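TubZ (Clostridium botulinum C phage, PDB 4XCQ) is a phage-encoded protein of the tubulin/FtsZ family, holding guanosine-5'-diphosphate in its nucleotide-binding domain. Local coordinates at residues A[207-212]-A[283-288]; A[184-189]-A[201-206]; A[88-93]-A[120-125]; A[35-40]-A[58-63]. All blocks are in the same frame, centred on the assembly; numbering follows the deposited sequence.

Contact 1 (A[207-212]-A[283-288])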
# COMPACT_ATOMS: atom_id res chain seq x y z
N LEU A 207 -1.73 9.52 -7.47
CA LEU A 207 -1.89 8.08 -7.29
C LEU A 207 -0.84 7.30 -8.07
O LEU A 207 -0.30 6.30 -7.58
CB LEU A 207 -3.29 7.66 -7.71
CG LEU A 207 -3.70 6.21 -7.46
CD1 LEU A 207 -3.74 5.91 -5.96
CD2 LEU A 207 -5.04 5.94 -8.10
N THR A 208 -0.55 7.76 -9.28
CA THR A 208 0.34 7.05 -10.19
C THR A 208 1.79 7.52 -10.10
O THR A 208 2.65 7.05 -10.85
CB THR A 208 -0.14 7.18 -11.65
OG1 THR A 208 -0.19 8.56 -12.02
CG2 THR A 208 -1.52 6.57 -11.80
N MET A 209 2.06 8.46 -9.20
CA MET A 209 3.42 8.93 -8.98
C MET A 209 4.29 7.79 -8.45
O MET A 209 3.86 7.00 -7.61
CB MET A 209 3.43 10.12 -8.01
CG MET A 209 4.79 10.47 -7.41
SD MET A 209 6.11 10.85 -8.59
CE MET A 209 5.49 12.32 -9.39
N LYS A 210 5.51 7.69 -8.97
CA LYS A 210 6.40 6.59 -8.61
C LYS A 210 6.99 6.77 -7.22
O LYS A 210 6.86 7.83 -6.61
CB LYS A 210 7.52 6.47 -9.64
CG LYS A 210 7.05 6.47 -11.08
CD LYS A 210 6.18 5.27 -11.39
CE LYS A 210 5.84 5.24 -12.87
NZ LYS A 210 7.08 5.22 -13.71
N LYS A 211 7.65 5.71 -6.74
CA LYS A 211 8.27 5.65 -5.41
C LYS A 211 7.23 5.62 -4.28
O LYS A 211 6.11 5.14 -4.45
CB LYS A 211 9.26 6.80 -5.21
CG LYS A 211 10.40 6.81 -6.22
CD LYS A 211 11.55 7.67 -5.75
CE LYS A 211 11.90 8.75 -6.76
NZ LYS A 211 10.81 9.76 -6.90
N SER A 212 7.61 6.14 -3.11
CA SER A 212 6.82 5.93 -1.90
C SER A 212 5.83 7.06 -1.62
O SER A 212 6.21 8.23 -1.58
CB SER A 212 7.75 5.75 -0.70
OG SER A 212 7.03 5.36 0.44
N VAL A 283 -1.51 14.56 0.95
CA VAL A 283 -0.89 13.42 0.29
C VAL A 283 0.49 13.78 -0.22
O VAL A 283 0.63 14.63 -1.11
CB VAL A 283 -1.75 12.92 -0.88
CG1 VAL A 283 -1.13 11.66 -1.47
CG2 VAL A 283 -3.19 12.69 -0.43
N ALA A 284 1.52 13.14 0.33
CA ALA A 284 2.87 13.29 -0.19
C ALA A 284 3.22 12.09 -1.06
O ALA A 284 3.07 10.94 -0.64
CB ALA A 284 3.88 13.45 0.95
N THR A 285 3.68 12.35 -2.27
CA THR A 285 4.01 11.29 -3.21
C THR A 285 5.43 11.42 -3.73
O THR A 285 5.99 12.52 -3.76
CB THR A 285 3.05 11.27 -4.41
OG1 THR A 285 3.20 12.49 -5.15
CG2 THR A 285 1.60 11.11 -3.95
N GLY A 286 6.01 10.30 -4.13
CA GLY A 286 7.35 10.31 -4.69
C GLY A 286 8.44 10.39 -3.65
O GLY A 286 9.60 10.64 -3.98
N ILE A 287 8.08 10.20 -2.38
CA ILE A 287 9.08 10.12 -1.31
C ILE A 287 10.02 8.96 -1.59
O ILE A 287 9.59 7.91 -2.06
CB ILE A 287 8.43 9.93 0.08
CG1 ILE A 287 7.33 10.96 0.32
CG2 ILE A 287 9.49 9.99 1.17
CD1 ILE A 287 6.63 10.78 1.66
N GLU A 288 11.31 9.17 -1.33
CA GLU A 288 12.29 8.12 -1.51
C GLU A 288 11.90 6.93 -0.63
O GLU A 288 11.57 7.11 0.55
CB GLU A 288 13.69 8.62 -1.17
CG GLU A 288 14.79 8.10 -2.09
CD GLU A 288 14.57 8.50 -3.54
OE1 GLU A 288 14.20 9.67 -3.79
OE2 GLU A 288 14.79 7.65 -4.43

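Contact 2 (A[184-189]-A[201-206])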
# COMPACT_ATOMS: atom_id res chain seq x y z
N ASN A 184 -9.52 6.01 0.71
CA ASN A 184 -10.81 6.40 0.16
C ASN A 184 -11.04 7.91 0.28
O ASN A 184 -11.62 8.52 -0.61
CB ASN A 184 -11.94 5.63 0.85
CG ASN A 184 -13.28 5.80 0.15
OD1 ASN A 184 -13.46 5.37 -0.99
ND2 ASN A 184 -14.23 6.43 0.84
N ASP A 185 -10.56 8.50 1.37
CA ASP A 185 -10.61 9.95 1.55
C ASP A 185 -9.76 10.62 0.49
O ASP A 185 -10.15 11.63 -0.10
CB ASP A 185 -10.14 10.36 2.94
CG ASP A 185 -11.15 10.00 4.02
OD1 ASP A 185 -12.28 9.60 3.68
OD2 ASP A 185 -10.82 10.13 5.22
N PHE A 186 -8.58 10.06 0.27
CA PHE A 186 -7.70 10.47 -0.82
C PHE A 186 -8.48 10.47 -2.14
O PHE A 186 -8.52 11.47 -2.85
CB PHE A 186 -6.48 9.55 -0.88
CG PHE A 186 -5.56 9.80 -2.04
CD1 PHE A 186 -5.44 11.06 -2.61
CD2 PHE A 186 -4.81 8.76 -2.57
CE1 PHE A 186 -4.60 11.27 -3.69
CE2 PHE A 186 -3.96 8.96 -3.65
CZ PHE A 186 -3.86 10.22 -4.20
N MET A 187 -9.13 9.34 -2.44
CA MET A 187 -9.88 9.20 -3.69
C MET A 187 -11.12 10.10 -3.75
O MET A 187 -11.64 10.36 -4.84
CB MET A 187 -10.30 7.74 -3.89
CG MET A 187 -9.16 6.79 -4.20
SD MET A 187 -8.38 7.11 -5.80
CE MET A 187 -6.79 7.73 -5.27
N ASN A 188 -11.58 10.57 -2.60
CA ASN A 188 -12.76 11.44 -2.55
C ASN A 188 -12.42 12.93 -2.51
O ASN A 188 -13.28 13.76 -2.24
CB ASN A 188 -13.63 11.09 -1.34
CG ASN A 188 -14.43 9.82 -1.54
OD1 ASN A 188 -14.63 9.36 -2.67
ND2 ASN A 188 -14.92 9.25 -0.45
N MET A 189 -11.16 13.28 -2.78
CA MET A 189 -10.74 14.68 -2.73
C MET A 189 -11.34 15.50 -3.86
O MET A 189 -11.32 16.74 -3.82
CB MET A 189 -9.21 14.78 -2.77
CG MET A 189 -8.53 14.41 -1.46
SD MET A 189 -6.74 14.31 -1.59
CE MET A 189 -6.32 16.01 -1.95
N ASP A 201 -7.76 14.38 -12.47
CA ASP A 201 -6.46 14.23 -13.12
C ASP A 201 -5.33 14.51 -12.12
O ASP A 201 -4.27 13.89 -12.17
CB ASP A 201 -6.34 15.15 -14.34
CG ASP A 201 -6.62 16.61 -14.02
OD1 ASP A 201 -7.56 16.88 -13.24
OD2 ASP A 201 -5.92 17.49 -14.56
N GLU A 202 -5.58 15.43 -11.19
CA GLU A 202 -4.62 15.74 -10.13
C GLU A 202 -4.50 14.56 -9.16
O GLU A 202 -3.40 14.22 -8.73
CB GLU A 202 -5.03 17.01 -9.39
CG GLU A 202 -4.98 18.25 -10.27
CD GLU A 202 -5.37 19.51 -9.52
OE1 GLU A 202 -6.33 19.46 -8.72
OE2 GLU A 202 -4.72 20.56 -9.73
N ILE A 203 -5.64 13.96 -8.81
CA ILE A 203 -5.65 12.76 -7.99
C ILE A 203 -4.94 11.62 -8.73
O ILE A 203 -4.20 10.84 -8.12
CB ILE A 203 -7.09 12.32 -7.64
CG1 ILE A 203 -7.72 13.32 -6.67
CG2 ILE A 203 -7.10 10.93 -7.04
CD1 ILE A 203 -9.11 12.93 -6.23
N SER A 204 -5.17 11.56 -10.03
CA SER A 204 -4.53 10.57 -10.89
C SER A 204 -3.01 10.71 -10.84
O SER A 204 -2.29 9.73 -10.61
CB SER A 204 -5.04 10.70 -12.33
OG SER A 204 -4.63 9.61 -13.13
N LYS A 205 -2.53 11.94 -11.04
CA LYS A 205 -1.11 12.26 -10.94
C LYS A 205 -0.49 11.82 -9.61
O LYS A 205 0.62 11.29 -9.56
CB LYS A 205 -0.88 13.76 -11.14
CG LYS A 205 -0.95 14.23 -12.58
CD LYS A 205 0.17 13.62 -13.41
CE LYS A 205 0.19 14.17 -14.83
NZ LYS A 205 1.28 13.55 -15.63
N LEU A 206 -1.23 12.05 -8.52
CA LEU A 206 -0.76 11.70 -7.19
C LEU A 206 -0.68 10.19 -7.03
O LEU A 206 0.31 9.65 -6.53
CB LEU A 206 -1.68 12.30 -6.13
CG LEU A 206 -1.74 13.82 -6.07
CD1 LEU A 206 -2.84 14.29 -5.13
CD2 LEU A 206 -0.39 14.38 -5.65

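Contact 3 (A[88-93]-A[120-125])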
# COMPACT_ATOMS: atom_id res chain seq x y z
N SER A 88 -10.34 -2.48 -18.58
CA SER A 88 -10.45 -1.03 -18.53
C SER A 88 -9.99 -0.48 -17.18
O SER A 88 -10.62 0.43 -16.63
CB SER A 88 -11.88 -0.60 -18.83
OG SER A 88 -12.79 -1.20 -17.94
N CYS A 89 -8.91 -1.03 -16.65
CA CYS A 89 -8.30 -0.52 -15.42
C CYS A 89 -6.84 -0.15 -15.66
O CYS A 89 -5.98 -1.01 -15.88
CB CYS A 89 -8.40 -1.54 -14.29
SG CYS A 89 -10.03 -1.66 -13.49
N ASP A 90 -6.57 1.15 -15.60
CA ASP A 90 -5.23 1.70 -15.80
C ASP A 90 -4.27 1.32 -14.70
O ASP A 90 -3.09 1.09 -14.95
CB ASP A 90 -5.28 3.24 -15.88
CG ASP A 90 -5.05 3.75 -17.28
OD1 ASP A 90 -5.29 2.97 -18.23
OD2 ASP A 90 -4.62 4.91 -17.44
N ILE A 91 -4.80 1.23 -13.49
CA ILE A 91 -3.97 1.14 -12.30
C ILE A 91 -4.19 -0.16 -11.55
O ILE A 91 -5.30 -0.46 -11.10
CB ILE A 91 -4.24 2.33 -11.37
CG1 ILE A 91 -4.21 3.63 -12.18
CG2 ILE A 91 -3.22 2.38 -10.25
CD1 ILE A 91 -4.81 4.80 -11.49
N VAL A 92 -3.13 -0.96 -11.44
CA VAL A 92 -3.18 -2.22 -10.72
C VAL A 92 -2.40 -2.09 -9.42
O VAL A 92 -1.17 -1.95 -9.43
CB VAL A 92 -2.61 -3.37 -11.57
CG1 VAL A 92 -2.67 -4.68 -10.79
CG2 VAL A 92 -3.38 -3.49 -12.88
N ILE A 93 -3.11 -2.13 -8.29
CA ILE A 93 -2.45 -2.04 -6.99
C ILE A 93 -2.43 -3.40 -6.29
O ILE A 93 -3.47 -4.00 -6.03
CB ILE A 93 -3.14 -1.00 -6.10
CG1 ILE A 93 -3.25 0.34 -6.84
CG2 ILE A 93 -2.37 -0.82 -4.80
CD1 ILE A 93 -3.96 1.44 -6.06
N ASN A 120 2.40 -0.57 -20.12
CA ASN A 120 1.75 0.73 -20.14
C ASN A 120 0.64 0.91 -19.10
O ASN A 120 -0.05 1.92 -19.10
CB ASN A 120 1.22 1.01 -21.54
CG ASN A 120 2.33 1.26 -22.54
OD1 ASN A 120 3.33 1.91 -22.23
ND2 ASN A 120 2.17 0.74 -23.75
N LYS A 121 0.48 -0.07 -18.22
CA LYS A 121 -0.37 0.12 -17.05
C LYS A 121 0.49 0.59 -15.88
O LYS A 121 1.70 0.39 -15.88
CB LYS A 121 -1.11 -1.17 -16.68
CG LYS A 121 -2.22 -1.52 -17.65
CD LYS A 121 -3.08 -2.66 -17.15
CE LYS A 121 -4.22 -2.93 -18.11
NZ LYS A 121 -5.06 -1.71 -18.30
N HIS A 122 -0.14 1.25 -14.91
CA HIS A 122 0.56 1.69 -13.70
C HIS A 122 0.43 0.64 -12.60
O HIS A 122 -0.66 0.09 -12.39
CB HIS A 122 -0.00 3.03 -13.23
CG HIS A 122 -0.17 4.03 -14.33
ND1 HIS A 122 0.81 4.95 -14.65
CD2 HIS A 122 -1.19 4.24 -15.20
CE1 HIS A 122 0.40 5.69 -15.67
NE2 HIS A 122 -0.81 5.28 -16.02
N PHE A 123 1.51 0.39 -11.88
CA PHE A 123 1.48 -0.61 -10.82
C PHE A 123 1.79 -0.02 -9.45
O PHE A 123 2.75 0.74 -9.29
CB PHE A 123 2.45 -1.75 -11.13
CG PHE A 123 2.04 -2.58 -12.32
CD1 PHE A 123 1.18 -3.65 -12.17
CD2 PHE A 123 2.51 -2.27 -13.59
CE1 PHE A 123 0.79 -4.40 -13.26
CE2 PHE A 123 2.13 -3.03 -14.68
CZ PHE A 123 1.27 -4.10 -14.52
N GLY A 124 0.97 -0.38 -8.47
CA GLY A 124 1.20 0.03 -7.10
C GLY A 124 1.46 -1.16 -6.19
O GLY A 124 1.01 -2.28 -6.46
N PHE A 125 2.19 -0.93 -5.11
CA PHE A 125 2.37 -1.95 -4.09
C PHE A 125 2.03 -1.40 -2.71
O PHE A 125 2.64 -0.43 -2.25
CB PHE A 125 3.79 -2.50 -4.11
CG PHE A 125 4.07 -3.46 -2.99
CD1 PHE A 125 3.44 -4.70 -2.96
CD2 PHE A 125 4.97 -3.14 -1.98
CE1 PHE A 125 3.69 -5.60 -1.93
CE2 PHE A 125 5.22 -4.04 -0.94
CZ PHE A 125 4.58 -5.27 -0.91

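Contact 4 (A[35-40]-A[58-63])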
# COMPACT_ATOMS: atom_id res chain seq x y z
N ILE A 35 -6.53 -12.92 -4.47
CA ILE A 35 -5.66 -14.05 -4.75
C ILE A 35 -5.17 -14.67 -3.45
O ILE A 35 -4.70 -13.95 -2.56
CB ILE A 35 -4.45 -13.62 -5.60
CG1 ILE A 35 -4.92 -12.82 -6.82
CG2 ILE A 35 -3.62 -14.84 -6.01
CD1 ILE A 35 -3.82 -12.00 -7.47
N ASN A 36 -5.28 -15.99 -3.34
CA ASN A 36 -4.82 -16.68 -2.14
C ASN A 36 -4.64 -18.19 -2.35
O ASN A 36 -5.36 -18.81 -3.12
CB ASN A 36 -5.79 -16.44 -0.98
CG ASN A 36 -5.11 -16.51 0.37
OD1 ASN A 36 -4.11 -17.20 0.54
ND2 ASN A 36 -5.67 -15.80 1.35
N THR A 37 -3.67 -18.76 -1.65
CA THR A 37 -3.50 -20.20 -1.64
C THR A 37 -4.57 -20.85 -0.76
O THR A 37 -4.91 -22.01 -0.94
CB THR A 37 -2.11 -20.60 -1.15
OG1 THR A 37 -1.94 -20.16 0.21
CG2 THR A 37 -1.03 -19.98 -2.01
N SER A 38 -5.09 -20.07 0.18
CA SER A 38 -6.10 -20.56 1.11
C SER A 38 -7.51 -20.29 0.60
O SER A 38 -7.92 -19.13 0.49
CB SER A 38 -5.91 -19.92 2.49
OG SER A 38 -6.93 -20.31 3.39
N LYS A 39 -8.23 -21.36 0.29
CA LYS A 39 -9.61 -21.25 -0.17
C LYS A 39 -10.50 -20.80 0.98
O LYS A 39 -11.52 -20.14 0.78
CB LYS A 39 -10.11 -22.59 -0.73
CG LYS A 39 -11.50 -22.52 -1.33
CD LYS A 39 -11.90 -23.81 -2.00
CE LYS A 39 -13.29 -23.70 -2.61
NZ LYS A 39 -13.70 -24.95 -3.30
N LYS A 40 -10.09 -21.17 2.19
CA LYS A 40 -10.79 -20.79 3.41
C LYS A 40 -10.84 -19.28 3.59
O LYS A 40 -11.90 -18.72 3.87
CB LYS A 40 -10.10 -21.43 4.62
CG LYS A 40 -10.84 -21.28 5.93
CD LYS A 40 -9.86 -21.19 7.10
CE LYS A 40 -8.48 -21.75 6.75
NZ LYS A 40 -7.37 -20.80 7.07
N GLU A 58 -3.25 -24.81 -0.29
CA GLU A 58 -3.81 -24.43 1.00
C GLU A 58 -2.89 -23.40 1.65
O GLU A 58 -1.88 -23.01 1.06
CB GLU A 58 -3.99 -25.65 1.91
CG GLU A 58 -5.28 -25.63 2.73
CD GLU A 58 -6.53 -25.37 1.89
OE1 GLU A 58 -6.86 -26.22 1.03
OE2 GLU A 58 -7.17 -24.32 2.10
N GLY A 59 -3.25 -22.97 2.86
CA GLY A 59 -2.47 -22.00 3.60
C GLY A 59 -1.05 -22.48 3.83
O GLY A 59 -0.82 -23.66 4.07
N CYS A 60 -0.10 -21.56 3.75
CA CYS A 60 1.31 -21.95 3.76
C CYS A 60 2.00 -21.68 5.08
O CYS A 60 3.21 -21.88 5.20
CB CYS A 60 2.06 -21.23 2.63
SG CYS A 60 1.46 -21.67 0.99
N GLY A 61 1.23 -21.24 6.08
CA GLY A 61 1.75 -21.04 7.43
C GLY A 61 3.02 -20.21 7.47
O GLY A 61 3.99 -20.60 8.13
N LYS A 62 3.01 -19.09 6.75
CA LYS A 62 4.13 -18.15 6.67
C LYS A 62 5.36 -18.72 5.96
O LYS A 62 6.46 -18.18 6.09
CB LYS A 62 4.52 -17.66 8.06
CG LYS A 62 3.42 -16.90 8.79
CD LYS A 62 3.84 -16.59 10.21
CE LYS A 62 2.79 -15.80 10.96
NZ LYS A 62 3.27 -15.54 12.34
N GLU A 63 5.17 -19.80 5.21
CA GLU A 63 6.27 -20.40 4.45
C GLU A 63 6.19 -19.93 3.00
O GLU A 63 5.40 -20.44 2.21
CB GLU A 63 6.22 -21.93 4.53
CG GLU A 63 7.41 -22.61 3.89
CD GLU A 63 8.70 -22.32 4.63
OE1 GLU A 63 8.73 -22.49 5.87
OE2 GLU A 63 9.69 -21.92 3.97

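Contact 1 (A[207-212]-A[283-288])
Ser212 and Ile287 face each other as an antiparallel hydrogen-bonded pair, with CA atoms 4.8 Å apart. Ser212 N donates to Ile287 O at 2.9 Å. The return bond, from Ile287 N to Ser212 O, is weak. The touching parts of 207-212 and 283-288 run 65° apart end to end, and the backbone changes direction at Gly286. This glycine has positive phi, and its CA-H points at Lys210 O with the CA atom 3.2 Å from that oxygen.

Lys211 reaches across the bend. Its CG stands anti to the carbonyl carbon (chi1 -60°), and the chain then bends at chi3 and chi4. This brings NZ within 3.3 Å of Gly286 O, where the bond lies 25° out of the carbonyl plane. NZ also forms a salt bridge with Glu246. The carboxylate of Glu288 lies against the aliphatic part of the same lysine, with OE2 3.5 Å from Lys211 CD. The charged ends themselves do not meet.

Earlier in the segment, Met209 CG packs against Thr285 OG1 at 3.4 Å. That hydroxyl is hydrogen-bonded to Phe247 O. Ser212 CB lies close to Ile287 O, and Ser212 OG is bonded to Gln290.

Contact 1 joins the start of strand 211-217 to the end of strand 281-287. Strand 160-165 borders the first on its other side, through Lys211 and Ile161. Strand 247-252 borders the second. Leu207, at the end of helix 200-207, packs on Phe183 of helix 172-187.

Contact 2 (A[184-189]-A[201-206])
Ile203 packs against the end of helix 172-187. Ile203 CA lies 7.0 Å from Met187 CA, the nearest CA pair of the two segments. The two branches of Ile203 do different work. CG1 stands anti to the carbonyl carbon (chi1 -69°), and the extended chain carries CD1 to the helix end. There CD1 lies 3.7 Å from Phe186 O and 3.9 Å from Met189 CB. The CG2 branch meets the methyl of Met187, with CG2 3.7 Å from Met187 CE. That methyl also covers one face of the Phe186 ring, 3.4 Å from its plane and nearer the rim than the centre, while Met189 SD sits at the ring edge.

One turn further on, Leu206 meets the same ring. Its CB comes to the edge, near the ring plane, 3.6 Å from Phe186 CZ. Leu206 CD1 approaches Phe186 CE1 at 3.8 Å.

No hydrogen bond crosses between the segments, and all five touching residues are buried. Phe186 also touches Val283 of strand 281-287, and Leu206 touches Phe272 of strand 270-275. The contact is apolar helix-to-helix packing. By its place between the two domains, helix 172-187 probably corresponds to the core helix of tubulin and FtsZ.

Contact 3 (A[88-93]-A[120-125])
Strands 91-97 and 122-129 are the two parallel strands of a beta-alpha-beta unit, and Ile91, Val92 and Ile93 pair with His122, Phe123 and Gly124. Their axes approach to 4.5 Å at an angle of 19°. Three backbone bonds form the ladder. His122 N donates to Asp90 O at 3.0 Å. Val92 N donates to His122 O at 2.8 Å, and Gly124 N to Val92 O at the same length.

Helix 102-117 makes the crossover between the strands, as in the Rossmann-like half of tubulin and FtsZ. Phe123 packs on it through Leu111 and Ala114. Val92 lies on the same face of the sheet as Phe123, and Val92 CB is 3.8 Å from Phe123 CD1.

Before the ladder begins, Lys121 bends at its last torsion and NZ binds Cys89 O at 2.7 Å. The ammonium group comes from above the carbonyl plane, 54° out of it. Asp90 OD2 is held by a salt bridge to Lys6. Ile91 and His122 share the opposite face. Ile91 touches Thr208 there, and so does the His122 ring in one of its two conformers.

Contact 4 (A[35-40]-A[58-63])
Thr37 and Glu58 make the hydrogen bond that crosses the contact. Thr37 OG1 donates to Glu58 O at 3.0 Å, from above the carbonyl plane and 57° out of it. At chi1 62°, the hydroxyl lies between the backbone N and the carbonyl carbon of its own residue, and this turns it to 58-63.

Further polar features shape each segment. Asn36 OD1 accepts from Ser38 N at 3.1 Å, an Asx turn with an almost straight bond of 175°. Ser38 is the N-cap of helix 39-43, and its OG caps Asp41 N. From Cys60 to Glu63 the chain makes a type I' turn, closed by Glu63 N to Cys60 O at 2.9 Å. The Glu58 carboxylate comes up to the start of helix 39-43, with OE2 3.6 Å from Lys39 N. Its negative charge would probably interact favourably with the helix dipole. Lys40 NZ remains 6.1 Å from Glu58 OE2.

The remaining contacts are van der Waals. Cys60 SG lies 3.8 Å from Thr37 OG1, and Ser38 CB faces Gly59 N at 4.1 Å.

The side chain of Cys60 lies about 6 Å from the bound guanosine-5'-diphosphate. It touches Ala67 and Tyr70 of helix 64-71, while Thr37 packs on Thr102 and Ile106 of helix 102-117. Contact 4 thus links the end of strand 31-36 and the start of helix 39-43 to the loop that leads into helix 64-71.

In the fold
Along the chain the contacts follow in series: contact 4, contact 3, contact 2, contact 1. Contacts 1, 3 and 4 reach the same mixed sheet. Contact 4 lies near the bound nucleotide, its centre about 31 Å from that of contact 1, on opposite sides of the chain's centre. Contacts 1 and 2 touch, with centres about 12 Å apart, and helix 200-207 is followed, after a short loop, by strand 211-217. Contact 3 touches contact 1, where Leu207 and Thr208 meet Ile91. Strands 160-165 and 211-217 are hydrogen-bonded neighbours where the nucleotide-binding and C-terminal parts meet, with contact 2 packed beside them.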